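Local atomic coordinates of acylphosphatase (Coxiella burnetii, PDB entry 3TRG), a protein that catalyses the hydrolysis of acyl phosphates to a carboxylate and inorganic phosphate. Residues A[14-19]-A[80-85]; A[53-58]-A[88-93]. All blocks are in the same frame, centred on the assembly; numbering follows the deposited sequence. Where two conformers were deposited one is given.

In the fold
Both contacts involve the one mixed sheet of the acylphosphatase fold, in which strand 11-19 lies between strands 78-87 and 52-57. Contact 1 joins 14-19 to the outermost strand 78-87 by regular backbone pairing, with an apolar face on which three valines are buried and Ile-14 and Trp-84 meet helix 60-69, and a polar, partly solvent-accessible face behind it. Contact 2 is smaller: the loop 88-93, which runs on from that edge strand to strand 95-97 at the other edge, crosses strand 52-57 by van der Waals packing, without backbone pairing, on the sheet face away from the helices. His-15 of contact 1 and Glu-53 of contact 2 are hydrogen-bonded on this same face, and Val-16 pairs with Leu-54 through the backbone.

Contact 1 of 2, residues A[14-19]-A[80-85]; sequences IHVTVS and SNVNWE. With EDO (1,2-ethanediol), chain C.
Strands 14-19 and 80-85 run antiparallel at 165°, with His-15, Thr-17 and Ser-19 in hydrogen-bonded pairs with Glu-85, Asn-83 and Asn-81. The pairing ends in a classic beta bulge, where Ser-80 and Asn-81 both face Ser-19: Ser-80 N gives Ser-19 O a 2.8 Å bond, whereas Asn-81 N reaches that oxygen only weakly. In one of the two conformers of Ser-19, its OG may also bond Ser-80 OG (2.8 Å).

On the apolar face, Val-16 holds CG1 anti to its backbone N (chi1 -164°), which sends that methyl to Val-82 CG1 at 3.7 Å and leaves CG2 to meet Trp-84 CB at 3.8 Å. Ile-14 CG2 approaches the six-membered part of the indole, 3.8 Å from Trp-84 CE3.

The other face is polar. A 1,2-ethanediol, probably from the crystallisation liquor, bridges the strands there: His-15 ND1 donates to its O1 in the ring plane (2.7 Å, 175°), and O1 donates to Glu-85 OE2 (2.8 Å). His-15 NE2 is taken by Glu-53 of the next strand.

Strand 52-57 hydrogen-bonds to the other edge of 14-19, while Thr-67 of helix 60-69 touches both Ile-14 and Trp-84, with Ile-63 on the former and Met-64 on the latter.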
loop_
_atom_site.group_PDB
_atom_site.type_symbol
_atom_site.label_atom_id
_atom_site.label_comp_id
_atom_site.label_asym_id
_atom_site.label_seq_id
_atom_site.Cartn_x
_atom_site.Cartn_y
_atom_site.Cartn_z
ATOM N N ILE A 14 6.571 1.467 4.456
ATOM C CA ILE A 14 7.075 1.626 3.095
ATOM C C ILE A 14 6.250 2.669 2.342
ATOM O O ILE A 14 5.097 2.938 2.698
ATOM C CB ILE A 14 7.067 0.293 2.301
ATOM C CG1 ILE A 14 5.635 -0.207 2.085
ATOM C CG2 ILE A 14 7.934 -0.761 2.998
ATOM C CD1 ILE A 14 5.536 -1.342 1.065
ATOM N N HIS A 15 6.854 3.250 1.311
ATOM C CA HIS A 15 6.169 4.147 0.393
ATOM C C HIS A 15 6.201 3.491 -0.985
ATOM O O HIS A 15 7.218 2.919 -1.377
ATOM C CB HIS A 15 6.879 5.501 0.364
ATOM C CG HIS A 15 6.302 6.469 -0.620
ATOM N ND1 HIS A 15 6.887 6.723 -1.842
ATOM C CD2 HIS A 15 5.198 7.252 -0.562
ATOM C CE1 HIS A 15 6.169 7.621 -2.494
ATOM N NE2 HIS A 15 5.138 7.959 -1.738
ATOM N N VAL A 16 5.085 3.563 -1.706
ATOM C CA VAL A 16 4.953 2.856 -2.978
ATOM C C VAL A 16 4.309 3.732 -4.036
ATOM O O VAL A 16 3.400 4.509 -3.738
ATOM C CB VAL A 16 4.061 1.612 -2.833
ATOM C CG1 VAL A 16 4.232 0.677 -4.037
ATOM C CG2 VAL A 16 4.357 0.880 -1.523
ATOM N N THR A 17 4.788 3.601 -5.271
ATOM C CA THR A 17 4.038 4.067 -6.433
ATOM C C THR A 17 3.757 2.886 -7.355
ATOM O O THR A 17 4.605 2.009 -7.544
ATOM C CB THR A 17 4.746 5.193 -7.207
ATOM O OG1 THR A 17 6.074 4.783 -7.547
ATOM C CG2 THR A 17 4.804 6.465 -6.369
ATOM N N VAL A 18 2.550 2.865 -7.910
ATOM C CA VAL A 18 2.108 1.778 -8.770
ATOM C C VAL A 18 1.663 2.372 -10.095
ATOM O O VAL A 18 0.783 3.227 -10.135
ATOM C CB VAL A 18 0.939 1.005 -8.136
ATOM C CG1 VAL A 18 0.500 -0.148 -9.046
ATOM C CG2 VAL A 18 1.335 0.474 -6.758
ATOM N N SER A 19 2.282 1.918 -11.182
ATOM C CA SER A 19 1.974 2.450 -12.502
ATOM C C SER A 19 1.216 1.445 -13.357
ATOM O O SER A 19 1.260 0.240 -13.104
ATOM C CB SER A 19 3.256 2.872 -13.223
ATOM O OG SER A 19 4.064 1.747 -13.530
ATOM N N SER A 80 1.809 -2.126 -14.419
ATOM C CA SER A 80 3.037 -2.239 -15.200
ATOM C C SER A 80 4.296 -2.173 -14.335
ATOM O O SER A 80 5.359 -2.657 -14.731
ATOM C CB SER A 80 3.087 -1.147 -16.271
ATOM O OG SER A 80 3.112 0.142 -15.672
ATOM N N ASN A 81 4.186 -1.560 -13.162
ATOM C CA ASN A 81 5.321 -1.485 -12.255
ATOM C C ASN A 81 4.893 -1.190 -10.829
ATOM O O ASN A 81 3.896 -0.506 -10.599
ATOM C CB ASN A 81 6.321 -0.420 -12.710
ATOM C CG ASN A 81 7.630 -0.491 -11.947
ATOM O OD1 ASN A 81 8.218 -1.563 -11.795
ATOM N ND2 ASN A 81 8.088 0.653 -11.451
ATOM N N VAL A 82 5.656 -1.726 -9.881
ATOM C CA VAL A 82 5.487 -1.414 -8.472
ATOM C C VAL A 82 6.851 -0.996 -7.946
ATOM O O VAL A 82 7.817 -1.761 -8.014
ATOM C CB VAL A 82 4.985 -2.625 -7.674
ATOM C CG1 VAL A 82 4.870 -2.276 -6.194
ATOM C CG2 VAL A 82 3.652 -3.108 -8.226
ATOM N N ASN A 83 6.930 0.229 -7.445
ATOM C CA ASN A 83 8.191 0.781 -6.980
ATOM C C ASN A 83 8.029 1.137 -5.516
ATOM O O ASN A 83 7.235 2.006 -5.180
ATOM C CB ASN A 83 8.535 2.023 -7.801
ATOM C CG ASN A 83 9.857 2.634 -7.412
ATOM O OD1 ASN A 83 10.718 1.970 -6.840
ATOM N ND2 ASN A 83 10.027 3.913 -7.725
ATOM N N TRP A 84 8.757 0.455 -4.644
ATOM C CA TRP A 84 8.616 0.716 -3.217
ATOM C C TRP A 84 9.949 0.936 -2.522
ATOM O O TRP A 84 10.995 0.478 -2.983
ATOM C CB TRP A 84 7.814 -0.395 -2.522
ATOM C CG TRP A 84 8.480 -1.752 -2.444
ATOM C CD1 TRP A 84 8.366 -2.777 -3.338
ATOM C CD2 TRP A 84 9.318 -2.236 -1.386
ATOM N NE1 TRP A 84 9.102 -3.864 -2.913
ATOM C CE2 TRP A 84 9.693 -3.556 -1.717
ATOM C CE3 TRP A 84 9.797 -1.675 -0.198
ATOM C CZ2 TRP A 84 10.522 -4.325 -0.900
ATOM C CZ3 TRP A 84 10.620 -2.438 0.612
ATOM C CH2 TRP A 84 10.976 -3.751 0.257
ATOM N N GLU A 85 9.911 1.671 -1.419
ATOM C CA GLU A 85 11.072 1.736 -0.553
ATOM C C GLU A 85 10.628 1.831 0.892
ATOM O O GLU A 85 9.556 2.357 1.195
ATOM C CB GLU A 85 11.979 2.916 -0.919
ATOM C CG GLU A 85 11.478 4.273 -0.465
ATOM C CD GLU A 85 12.296 5.415 -1.035
ATOM O OE1 GLU A 85 13.295 5.815 -0.403
ATOM O OE2 GLU A 85 11.939 5.903 -2.126
HETATM C C1 EDO C . 9.329 4.622 -3.689
HETATM O O1 EDO C . 9.234 5.701 -2.748
HETATM C C2 EDO C . 8.132 4.673 -4.628
HETATM O O2 EDO C . 8.189 5.852 -5.434
HETATM O O HOH W 1 5.757 2.661 -10.388
HETATM O O HOH W 2 8.069 6.248 -8.588
#

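Contact 2 of 2, residues A[53-58]-A[88-93]; sequences ELVACG and VVEDYS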
loop_
_atom_site.group_PDB
_atom_site.type_symbol
_atom_site.label_atom_id
_atom_site.label_comp_id
_atom_site.label_asym_id
_atom_site.label_seq_id
_atom_site.Cartn_x
_atom_site.Cartn_y
_atom_site.Cartn_z
ATOM N N GLU A 53 -0.424 5.981 -5.337
ATOM C CA GLU A 53 0.603 6.212 -4.332
ATOM C C GLU A 53 0.087 5.767 -2.973
ATOM O O GLU A 53 -1.062 6.022 -2.627
ATOM C CB GLU A 53 1.006 7.690 -4.279
ATOM C CG GLU A 53 2.111 7.971 -3.269
ATOM C CD GLU A 53 2.330 9.451 -3.015
ATOM O OE1 GLU A 53 1.503 10.269 -3.471
ATOM O OE2 GLU A 53 3.332 9.788 -2.347
ATOM N N LEU A 54 0.929 5.092 -2.196
ATOM C CA LEU A 54 0.506 4.673 -0.863
ATOM C C LEU A 54 1.654 4.633 0.132
ATOM O O LEU A 54 2.821 4.543 -0.244
ATOM C CB LEU A 54 -0.182 3.298 -0.902
ATOM C CG LEU A 54 0.690 2.134 -1.385
ATOM C CD1 LEU A 54 0.547 0.955 -0.439
ATOM C CD2 LEU A 54 0.301 1.737 -2.797
ATOM N N VAL A 55 1.296 4.735 1.408
ATOM C CA VAL A 55 2.188 4.406 2.506
ATOM C C VAL A 55 1.526 3.282 3.294
ATOM O O VAL A 55 0.322 3.329 3.576
ATOM C CB VAL A 55 2.422 5.617 3.427
ATOM C CG1 VAL A 55 3.063 5.178 4.744
ATOM C CG2 VAL A 55 3.296 6.661 2.722
ATOM N N ALA A 56 2.300 2.253 3.620
ATOM C CA ALA A 56 1.778 1.127 4.381
ATOM C C ALA A 56 2.719 0.825 5.536
ATOM O O ALA A 56 3.934 0.743 5.344
ATOM C CB ALA A 56 1.619 -0.089 3.491
ATOM N N CYS A 57 2.152 0.669 6.731
ATOM C CA CYS A 57 2.924 0.412 7.939
ATOM C C CYS A 57 2.363 -0.803 8.658
ATOM O O CYS A 57 1.143 -0.984 8.733
ATOM C CB CYS A 57 2.849 1.606 8.894
ATOM S SG CYS A 57 3.463 3.168 8.236
ATOM N N GLY A 58 3.258 -1.619 9.198
ATOM C CA GLY A 58 2.864 -2.761 9.996
ATOM C C GLY A 58 3.941 -3.825 9.952
ATOM O O GLY A 58 5.107 -3.532 9.681
ATOM N N VAL A 88 11.274 6.238 6.825
ATOM C CA VAL A 88 11.188 6.634 8.223
ATOM C C VAL A 88 9.772 6.351 8.716
ATOM O O VAL A 88 8.792 6.739 8.070
ATOM C CB VAL A 88 11.493 8.135 8.372
ATOM C CG1 VAL A 88 11.250 8.605 9.817
ATOM C CG2 VAL A 88 12.923 8.431 7.916
ATOM N N VAL A 89 9.660 5.679 9.857
ATOM C CA VAL A 89 8.357 5.258 10.356
ATOM C C VAL A 89 7.425 6.439 10.641
ATOM O O VAL A 89 7.847 7.464 11.185
ATOM C CB VAL A 89 8.498 4.341 11.590
ATOM C CG1 VAL A 89 7.190 4.258 12.368
ATOM C CG2 VAL A 89 8.961 2.953 11.147
ATOM N N GLU A 90 6.168 6.282 10.235
ATOM C CA GLU A 90 5.106 7.242 10.509
ATOM C C GLU A 90 3.998 6.519 11.273
ATOM O O GLU A 90 3.759 5.332 11.054
ATOM C CB GLU A 90 4.562 7.827 9.196
ATOM C CG GLU A 90 5.622 8.520 8.348
ATOM C CD GLU A 90 5.119 8.967 6.981
ATOM O OE1 GLU A 90 3.919 8.805 6.692
ATOM O OE2 GLU A 90 5.930 9.485 6.189
ATOM N N ASP A 91 3.324 7.229 12.172
ATOM C CA ASP A 91 2.291 6.621 13.009
ATOM C C ASP A 91 0.901 6.809 12.403
ATOM O O ASP A 91 0.481 7.936 12.144
ATOM C CB ASP A 91 2.334 7.221 14.417
ATOM C CG ASP A 91 1.447 6.480 15.402
ATOM O OD1 ASP A 91 1.211 5.269 15.207
ATOM O OD2 ASP A 91 0.989 7.110 16.377
ATOM N N TYR A 92 0.210 5.696 12.161
ATOM C CA TYR A 92 -1.180 5.711 11.709
ATOM C C TYR A 92 -1.995 4.723 12.529
ATOM O O TYR A 92 -1.499 3.659 12.895
ATOM C CB TYR A 92 -1.276 5.314 10.237
ATOM C CG TYR A 92 -0.571 6.266 9.306
ATOM C CD1 TYR A 92 -1.178 7.447 8.908
ATOM C CD2 TYR A 92 0.699 5.986 8.830
ATOM C CE1 TYR A 92 -0.537 8.327 8.060
ATOM C CE2 TYR A 92 1.348 6.859 7.984
ATOM C CZ TYR A 92 0.725 8.027 7.603
ATOM O OH TYR A 92 1.362 8.904 6.760
ATOM N N SER A 93 -3.251 5.064 12.796
ATOM C CA SER A 93 -4.127 4.181 13.556
ATOM C C SER A 93 -4.983 3.308 12.642
ATOM O O SER A 93 -5.522 2.290 13.069
ATOM C CB SER A 93 -5.021 4.987 14.502
ATOM O OG SER A 93 -5.759 5.973 13.800
#
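Glu-90 O lies 3.6 Å from Cys-57 SG where the loop 88-93 crosses strand 52-57, just after Val-89 has passed over Cys-13, the disulfide partner of Cys-57; the loop thus rides over the bridge that ties strands 11-19 and 52-57 together. From Glu-90 the side chain runs back over the sheet, extended beyond CG, and brings OE1 to 4.2 Å from Val-55 CG1. This carboxylate oxygen also accepts a short hydrogen bond, 2.6 Å, from Tyr-92 OH, which closes a link between alternate residues of the loop and limits how far either long side chain can swing.

In the acylphosphatase fold the helices pack on one face of the sheet; this loop crosses the other on its way to strand 95-97.

Tyr-92 turns toward the strand. With CG beside its backbone N (chi1 -63°), the phenol lies across Val-55, whose CG1 is 4.0 Å from Tyr-92 CE2. Cys-57 makes an edge-on sulfur-aromatic contact close to the ring plane, its SG 5.2 Å from the centroid of the Tyr-92 ring and 82° off the normal. Beyond the strand, the same ring meets Trp-43 of strand 41-46, their planes about 70° apart.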